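Local coordinates for putative cytochrome P450 120 (Synechocystis sp., PDB 2VE3), which binds heme and retinoic acid and, as a member of the cytochrome P450 family, probably works as a monooxygenase, at residues L82-R85 against I86-P90; E175-I178 against Q179-S183; T191-G194 against K195-A199. All coordinates share one frame; numbering follows the deposited sequence.

Contact 1: L82-R85 against I86-P90; sequences LSTR and ILLGP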
loop_
_atom_site.group_PDB
_atom_site.type_symbol
_atom_site.label_atom_id
_atom_site.label_comp_id
_atom_site.label_asym_id
_atom_site.label_seq_id
_atom_site.Cartn_x
_atom_site.Cartn_y
_atom_site.Cartn_z
ATOM N N LEU A 82 16.268 7.428 1.888
ATOM C CA LEU A 82 16.927 8.231 0.848
ATOM C C LEU A 82 16.632 7.770 -0.587
ATOM O O LEU A 82 16.392 8.602 -1.477
ATOM C CB LEU A 82 18.462 8.300 1.083
ATOM C CG LEU A 82 19.225 9.136 0.035
ATOM C CD1 LEU A 82 18.679 10.562 -0.017
ATOM C CD2 LEU A 82 20.744 9.144 0.235
ATOM N N SER A 83 16.677 6.456 -0.805
ATOM C CA SER A 83 16.363 5.862 -2.098
ATOM C C SER A 83 14.927 6.166 -2.539
ATOM O O SER A 83 14.692 6.496 -3.699
ATOM C CB SER A 83 16.571 4.348 -2.042
ATOM O OG SER A 83 15.753 3.768 -1.032
ATOM N N THR A 84 13.981 6.038 -1.605
ATOM C CA THR A 84 12.555 6.278 -1.873
ATOM C C THR A 84 12.293 7.728 -2.270
ATOM O O THR A 84 11.560 7.991 -3.218
ATOM C CB THR A 84 11.667 5.954 -0.639
ATOM O OG1 THR A 84 12.211 4.843 0.075
ATOM C CG2 THR A 84 10.225 5.655 -1.063
ATOM N N ARG A 85 12.894 8.657 -1.539
ATOM C CA ARG A 85 12.697 10.074 -1.802
ATOM C C ARG A 85 13.168 10.468 -3.189
ATOM O O ARG A 85 12.413 11.072 -3.930
ATOM C CB ARG A 85 13.352 10.932 -0.713
ATOM C CG ARG A 85 12.440 11.109 0.501
ATOM C CD ARG A 85 13.026 12.049 1.542
ATOM N NE ARG A 85 14.144 11.421 2.232
ATOM C CZ ARG A 85 15.417 11.783 2.083
ATOM N NH1 ARG A 85 15.740 12.790 1.271
ATOM N NH2 ARG A 85 16.361 11.138 2.754
ATOM N N ILE A 86 14.391 10.061 -3.548
ATOM C CA ILE A 86 14.974 10.317 -4.870
ATOM C C ILE A 86 14.117 9.766 -6.012
ATOM O O ILE A 86 13.899 10.443 -7.019
ATOM C CB ILE A 86 16.437 9.745 -4.979
ATOM C CG1 ILE A 86 17.364 10.459 -3.988
ATOM C CG2 ILE A 86 16.952 9.855 -6.402
ATOM C CD1 ILE A 86 18.791 9.904 -3.897
ATOM N N LEU A 87 13.613 8.546 -5.842
ATOM C CA LEU A 87 12.845 7.862 -6.886
ATOM C C LEU A 87 11.394 8.328 -7.026
ATOM O O LEU A 87 10.823 8.255 -8.119
ATOM C CB LEU A 87 12.919 6.338 -6.694
ATOM C CG LEU A 87 14.310 5.746 -6.990
ATOM C CD1 LEU A 87 14.463 4.348 -6.408
ATOM C CD2 LEU A 87 14.562 5.734 -8.479
ATOM N N LEU A 88 10.799 8.777 -5.923
ATOM C CA LEU A 88 9.488 9.417 -5.944
ATOM C C LEU A 88 9.526 10.796 -6.601
ATOM O O LEU A 88 8.602 11.163 -7.328
ATOM C CB LEU A 88 8.947 9.572 -4.519
ATOM C CG LEU A 88 8.293 8.390 -3.805
ATOM C CD1 LEU A 88 8.067 8.793 -2.354
ATOM C CD2 LEU A 88 6.983 8.068 -4.479
ATOM N N GLY A 89 10.588 11.556 -6.324
ATOM C CA GLY A 89 10.742 12.908 -6.834
ATOM C C GLY A 89 10.354 13.966 -5.817
ATOM O O GLY A 89 9.573 13.686 -4.887
ATOM N N PRO A 90 10.876 15.199 -5.987
ATOM C CA PRO A 90 10.566 16.282 -5.049
ATOM C C PRO A 90 9.129 16.816 -5.175
ATOM O O PRO A 90 8.645 17.506 -4.286
ATOM C CB PRO A 90 11.586 17.373 -5.422
ATOM C CG PRO A 90 11.857 17.168 -6.867
ATOM C CD PRO A 90 11.780 15.643 -7.068
#

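Contact 2: E175-I178 against Q179-S183; sequences ETYI and QGLFS. With REA (retinoic acid), chain D.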
loop_
_atom_site.group_PDB
_atom_site.type_symbol
_atom_site.label_atom_id
_atom_site.label_comp_id
_atom_site.label_asym_id
_atom_site.label_seq_id
_atom_site.Cartn_x
_atom_site.Cartn_y
_atom_site.Cartn_z
ATOM N N GLU A 175 8.106 -2.307 -12.826
ATOM C CA GLU A 175 8.604 -3.425 -12.031
ATOM C C GLU A 175 10.038 -3.205 -11.583
ATOM O O GLU A 175 10.380 -3.452 -10.422
ATOM C CB GLU A 175 8.445 -4.738 -12.808
ATOM C CG GLU A 175 6.994 -5.021 -13.159
ATOM C CD GLU A 175 6.154 -5.336 -11.924
ATOM O OE1 GLU A 175 5.427 -4.440 -11.405
ATOM O OE2 GLU A 175 6.236 -6.490 -11.469
ATOM N N THR A 176 10.858 -2.711 -12.513
ATOM C CA THR A 176 12.231 -2.291 -12.233
ATOM C C THR A 176 12.306 -1.050 -11.312
ATOM O O THR A 176 13.107 -1.003 -10.379
ATOM C CB THR A 176 12.966 -2.004 -13.565
ATOM O OG1 THR A 176 12.808 -3.139 -14.426
ATOM C CG2 THR A 176 14.432 -1.745 -13.338
ATOM N N TYR A 177 11.481 -0.047 -11.593
ATOM C CA TYR A 177 11.355 1.138 -10.737
ATOM C C TYR A 177 11.067 0.732 -9.269
ATOM O O TYR A 177 11.799 1.105 -8.358
ATOM C CB TYR A 177 10.260 2.044 -11.307
ATOM C CG TYR A 177 9.877 3.221 -10.440
ATOM C CD1 TYR A 177 10.680 4.357 -10.380
ATOM C CD2 TYR A 177 8.702 3.200 -9.683
ATOM C CE1 TYR A 177 10.338 5.423 -9.582
ATOM C CE2 TYR A 177 8.351 4.272 -8.886
ATOM C CZ TYR A 177 9.177 5.375 -8.832
ATOM O OH TYR A 177 8.827 6.453 -8.045
ATOM N N ILE A 178 10.028 -0.070 -9.072
ATOM C CA ILE A 178 9.636 -0.575 -7.747
ATOM C C ILE A 178 10.759 -1.299 -6.971
ATOM O O ILE A 178 10.943 -1.050 -5.772
ATOM C CB ILE A 178 8.367 -1.460 -7.843
ATOM C CG1 ILE A 178 7.148 -0.597 -8.196
ATOM C CG2 ILE A 178 8.134 -2.240 -6.536
ATOM C CD1 ILE A 178 5.859 -1.397 -8.423
ATOM N N GLN A 179 11.528 -2.147 -7.655
ATOM C CA GLN A 179 12.591 -2.941 -7.012
ATOM C C GLN A 179 13.684 -2.105 -6.334
ATOM O O GLN A 179 14.344 -2.583 -5.407
ATOM C CB GLN A 179 13.194 -3.962 -7.992
ATOM C CG GLN A 179 12.372 -5.256 -8.133
ATOM C CD GLN A 179 13.037 -6.354 -9.009
ATOM O OE1 GLN A 179 12.426 -7.391 -9.280
ATOM N NE2 GLN A 179 14.276 -6.134 -9.427
ATOM N N GLY A 180 13.845 -0.848 -6.771
ATOM C CA GLY A 180 14.856 0.039 -6.201
ATOM C C GLY A 180 14.363 1.009 -5.155
ATOM O O GLY A 180 15.168 1.687 -4.535
ATOM N N LEU A 181 13.042 1.097 -4.963
ATOM C CA LEU A 181 12.440 2.057 -4.031
ATOM C C LEU A 181 12.993 1.935 -2.605
ATOM O O LEU A 181 13.331 2.949 -1.964
ATOM C CB LEU A 181 10.906 1.933 -4.028
ATOM C CG LEU A 181 10.151 2.748 -5.085
ATOM C CD1 LEU A 181 8.751 2.203 -5.247
ATOM C CD2 LEU A 181 10.132 4.251 -4.762
ATOM N N PHE A 182 13.095 0.700 -2.120
ATOM C CA PHE A 182 13.771 0.444 -0.847
ATOM C C PHE A 182 15.027 -0.390 -1.103
ATOM O O PHE A 182 14.972 -1.613 -1.200
ATOM C CB PHE A 182 12.819 -0.191 0.172
ATOM C CG PHE A 182 11.660 0.708 0.558
ATOM C CD1 PHE A 182 11.692 1.440 1.744
ATOM C CD2 PHE A 182 10.545 0.829 -0.263
ATOM C CE1 PHE A 182 10.620 2.272 2.106
ATOM C CE2 PHE A 182 9.467 1.667 0.096
ATOM C CZ PHE A 182 9.519 2.389 1.277
ATOM N N SER A 183 16.141 0.323 -1.254
ATOM C CA SER A 183 17.437 -0.251 -1.637
ATOM C C SER A 183 18.571 0.688 -1.226
ATOM O O SER A 183 18.325 1.820 -0.777
ATOM C CB SER A 183 17.492 -0.495 -3.155
ATOM O OG SER A 183 17.396 0.731 -3.857
HETATM C C1 REA D . 2.742 4.341 -0.303
HETATM C C2 REA D . 2.449 5.663 -1.006
HETATM C C3 REA D . 3.271 6.788 -0.375
HETATM C C4 REA D . 4.756 6.565 -0.648
HETATM C C5 REA D . 5.189 5.129 -0.433
HETATM C C6 REA D . 4.261 4.091 -0.284
HETATM C C7 REA D . 4.775 2.726 -0.113
HETATM C C8 REA D . 5.301 2.306 1.186
HETATM C C9 REA D . 5.951 0.982 1.284
HETATM C C10 REA D . 6.837 0.801 2.415
HETATM C C11 REA D . 6.853 -0.378 3.262
HETATM C C12 REA D . 7.504 -0.119 4.546
HETATM C C13 REA D . 8.511 -1.008 5.124
HETATM C C14 REA D . 8.916 -0.639 6.423
HETATM C C15 REA D . 9.420 -1.558 7.426
HETATM C C16 REA D . 2.243 4.397 1.153
HETATM C C17 REA D . 1.993 3.254 -1.074
HETATM C C18 REA D . 6.671 4.847 -0.412
HETATM C C19 REA D . 5.758 -0.113 0.262
HETATM C C20 REA D . 9.057 -2.187 4.363
HETATM O O1 REA D . 9.460 -2.781 7.209
HETATM O O2 REA D . 9.818 -1.122 8.517
HETATM O O HOH W 1 12.038 -1.582 -3.145
#

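Contact 3: T191-G194 against K195-A199; sequences TLFG and KSQRA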
loop_
_atom_site.group_PDB
_atom_site.type_symbol
_atom_site.label_atom_id
_atom_site.label_comp_id
_atom_site.label_asym_id
_atom_site.label_seq_id
_atom_site.Cartn_x
_atom_site.Cartn_y
_atom_site.Cartn_z
ATOM N N THR A 191 23.207 -1.719 -9.947
ATOM C CA THR A 191 22.521 -1.827 -8.660
ATOM C C THR A 191 21.018 -1.780 -8.913
ATOM O O THR A 191 20.580 -1.312 -9.957
ATOM C CB THR A 191 22.910 -0.673 -7.676
ATOM O OG1 THR A 191 22.604 0.600 -8.263
ATOM C CG2 THR A 191 24.398 -0.714 -7.318
ATOM N N LEU A 192 20.230 -2.273 -7.966
ATOM C CA LEU A 192 18.781 -2.192 -8.081
ATOM C C LEU A 192 18.366 -0.716 -8.169
ATOM O O LEU A 192 17.501 -0.357 -8.968
ATOM C CB LEU A 192 18.108 -2.899 -6.900
ATOM C CG LEU A 192 18.377 -4.410 -6.796
ATOM C CD1 LEU A 192 17.801 -4.952 -5.517
ATOM C CD2 LEU A 192 17.854 -5.194 -7.997
ATOM N N PHE A 193 19.029 0.121 -7.374
ATOM C CA PHE A 193 18.784 1.563 -7.343
ATOM C C PHE A 193 19.031 2.291 -8.660
ATOM O O PHE A 193 18.175 3.052 -9.098
ATOM C CB PHE A 193 19.587 2.238 -6.235
ATOM C CG PHE A 193 19.342 3.724 -6.139
ATOM C CD1 PHE A 193 18.103 4.211 -5.722
ATOM C CD2 PHE A 193 20.340 4.627 -6.469
ATOM C CE1 PHE A 193 17.863 5.590 -5.638
ATOM C CE2 PHE A 193 20.118 6.004 -6.374
ATOM C CZ PHE A 193 18.873 6.492 -5.958
ATOM N N GLY A 194 20.197 2.081 -9.277
ATOM C CA GLY A 194 20.509 2.717 -10.580
ATOM C C GLY A 194 19.594 2.257 -11.704
ATOM O O GLY A 194 19.267 3.022 -12.611
ATOM N N LYS A 195 19.199 0.986 -11.668
ATOM C CA LYS A 195 18.247 0.476 -12.638
ATOM C C LYS A 195 16.872 1.116 -12.453
ATOM O O LYS A 195 16.127 1.289 -13.424
ATOM C CB LYS A 195 18.131 -1.055 -12.545
ATOM C CG LYS A 195 19.417 -1.812 -12.847
ATOM C CD LYS A 195 19.111 -3.256 -13.247
ATOM C CE LYS A 195 18.735 -3.323 -14.719
ATOM N NZ LYS A 195 17.553 -4.192 -14.990
ATOM N N SER A 196 16.526 1.442 -11.204
ATOM C CA SER A 196 15.251 2.079 -10.900
ATOM C C SER A 196 15.297 3.541 -11.284
ATOM O O SER A 196 14.287 4.115 -11.668
ATOM C CB SER A 196 14.902 1.950 -9.410
ATOM O OG SER A 196 14.370 0.656 -9.145
ATOM N N GLN A 197 16.479 4.130 -11.158
ATOM C CA GLN A 197 16.724 5.497 -11.597
ATOM C C GLN A 197 16.484 5.651 -13.089
ATOM O O GLN A 197 15.893 6.634 -13.521
ATOM C CB GLN A 197 18.147 5.926 -11.260
ATOM C CG GLN A 197 18.366 6.216 -9.806
ATOM C CD GLN A 197 19.744 6.763 -9.530
ATOM O OE1 GLN A 197 19.883 7.881 -9.058
ATOM N NE2 GLN A 197 20.770 5.984 -9.824
ATOM N N ARG A 198 16.945 4.663 -13.853
ATOM C CA ARG A 198 16.824 4.626 -15.303
ATOM C C ARG A 198 15.380 4.316 -15.691
ATOM O O ARG A 198 14.837 4.900 -16.637
ATOM C CB ARG A 198 17.832 3.595 -15.880
ATOM C CG ARG A 198 17.602 3.169 -17.343
ATOM C CD ARG A 198 18.221 4.142 -18.356
ATOM N NE ARG A 198 17.864 3.786 -19.729
ATOM C CZ ARG A 198 17.859 4.635 -20.753
ATOM N NH1 ARG A 198 18.205 5.901 -20.575
ATOM N NH2 ARG A 198 17.506 4.212 -21.962
ATOM N N ALA A 199 14.756 3.420 -14.931
ATOM C CA ALA A 199 13.330 3.107 -15.083
ATOM C C ALA A 199 12.501 4.380 -14.911
ATOM O O ALA A 199 11.638 4.669 -15.735
ATOM C CB ALA A 199 12.907 2.044 -14.074
#

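Contact 1: L82-R85 against I86-P90
Four successive amides bond to the carbonyls four residues before them, from Ile-86 N to Leu-82 O at 3.2 Å, through Leu-87 N to Ser-83 O and Leu-88 N to Thr-84 O, to Gly-89 N on Arg-85 O. The short helix is regular through Leu-88; Gly-89 still donates its N-H, but its positive phi of 99° takes the chain out. On the exposed flank Leu-82 and Ile-86 cross through their outer methyls, CD1 of one 3.9 Å from CD1 of the other. Leu-82 can do this because chi1 of -180° swings CG round beside its own carbonyl carbon. Ile-86 also lays CG1 along the same turn, 3.3 Å from Leu-82 O. On the buried side Thr-84 and Leu-88 run alongside, with Thr-84 CG2 4.0 Å from Leu-88 CD1; the other branch, OG1, bonds to Leu-181 O. Ser-83 OG uses that same carbonyl, and the bent Arg-85 chain brings NE back to Trp-80 O. Leu-88 packs on Leu-250 of helix 241-272. In the chain the helix comes between strand 76-79 and helix 98-109, where P450s usually carry the B' helix. Thr-84 is thus divided by chemistry: its hydroxyl is tied to a neighbouring backbone, and its methyl is turned to apolar neighbours, Leu-88 and the bound retinoic acid.

Contact 2: E175-I178 against Q179-S183
Tyr-177 and Leu-181 cross at an angle on the inner face of the helix. With chi1 at 172°, Tyr-177 CG stands beside its carbonyl carbon and the ring is carried outward from the helix, where the residue four positions on can meet it. Leu-181 answers with both methyls: CD1 lies 4.2 Å from Tyr-177 CE2 in an oblique approach to the ring, and CD2 lies 4.2 Å from Tyr-177 OH, whose hydrogen bond goes to Leu-87 O. Leu-181 CD1 also reaches over the preceding turn, 3.8 Å from Ile-178 CA. Towards solvent, the extended Gln-179 chain sets out past the backbone, its CG 3.5 Å from Glu-175 O. The Glu-175 carboxylate is held by a salt bridge with Arg-148 and a hydrogen bond with His-256. This is the end of helix 170-181, which by its place in the chain probably corresponds to the F helix of the P450 fold, and its bonding changes here. Gln-179 N still uses the carbonyl four residues back, Glu-175 O, but Gly-180 N turns to Tyr-177 O and Leu-181 N to Ile-178 O at 3.1 Å, three residues back in each case. The latter donor stands 60° out of the carbonyl plane, in keeping with the tighter bonding of the last turn. A water extends the pattern, donating to Ile-178 O at 2.9 Å and accepting from Phe-182 N at 2.7 Å. Past it, chi1 of -64° sets Phe-182 CG beside the backbone N, and the ring turns its CZ end to the polyene of retinoic acid: CZ is 3.3 Å from C10 of the ligand, met obliquely. Pro-428, Trp-80 and Pro-81 also touch the Phe-182 side chain.

Contact 3: T191-G194 against K195-A199
Backbone bonds open the helix: Lys-195 N donates to Thr-191 O at 3.2 Å, Gln-197 N to Phe-193 O at 2.9 Å and Arg-198 N to Gly-194 O at 3.1 Å. Ser-196 N donates to Leu-192 O and, weakly, to Phe-193 O as well. Among the side chains, the main encounter is a tilted stack of amide on ring. In Phe-193, chi1 of -179° places CG beside the carbonyl carbon and the ring projects outward, where Gln-197 lies across one face, the amide and ring planes 30° apart. Gln-197 CG makes a CH-pi contact 4.0 Å from the ring centroid, 17° off the normal, and CD comes to 3.3 Å from Phe-193 CE2. The same ring packs on Leu-87 of helix 82-88. Lys-195 instead runs its CG past Thr-191 O. Polar side-chain bonds tie the turn to its surroundings: Ser-196 OG meets Thr-176 O and Tyr-177 O of helix 170-181. Thr-191 OG1 accepts from Gly-194 N at 3.0 Å, and its hydroxyl is also bonded, chiefly to Ile-186 O. This is a threonine N-cap, starting the long helix 192-215 that probably corresponds to the P450 G helix.

Overall arrangement
The three contacts come one after another along the chain and gather on one side of the molecule. Contact 1 spans helix 82-88, contact 2 the end of helix 170-181 and contact 3 the start of helix 192-215, the next helix in the chain. Centres of contacts 2 and 3 are about 7 Å apart; contact 1 lies about 11 Å from contact 2 and about 12 Å from contact 3. Leu-87 enters both neighbours, touching Gly-180 as well as Ser-196. These helices, probably the B', F and G elements of the P450 fold, pack against one another, with Thr-84 of contact 1 and Phe-182 of contact 2 both lining the retinoic acid pocket and contact 3 standing behind them.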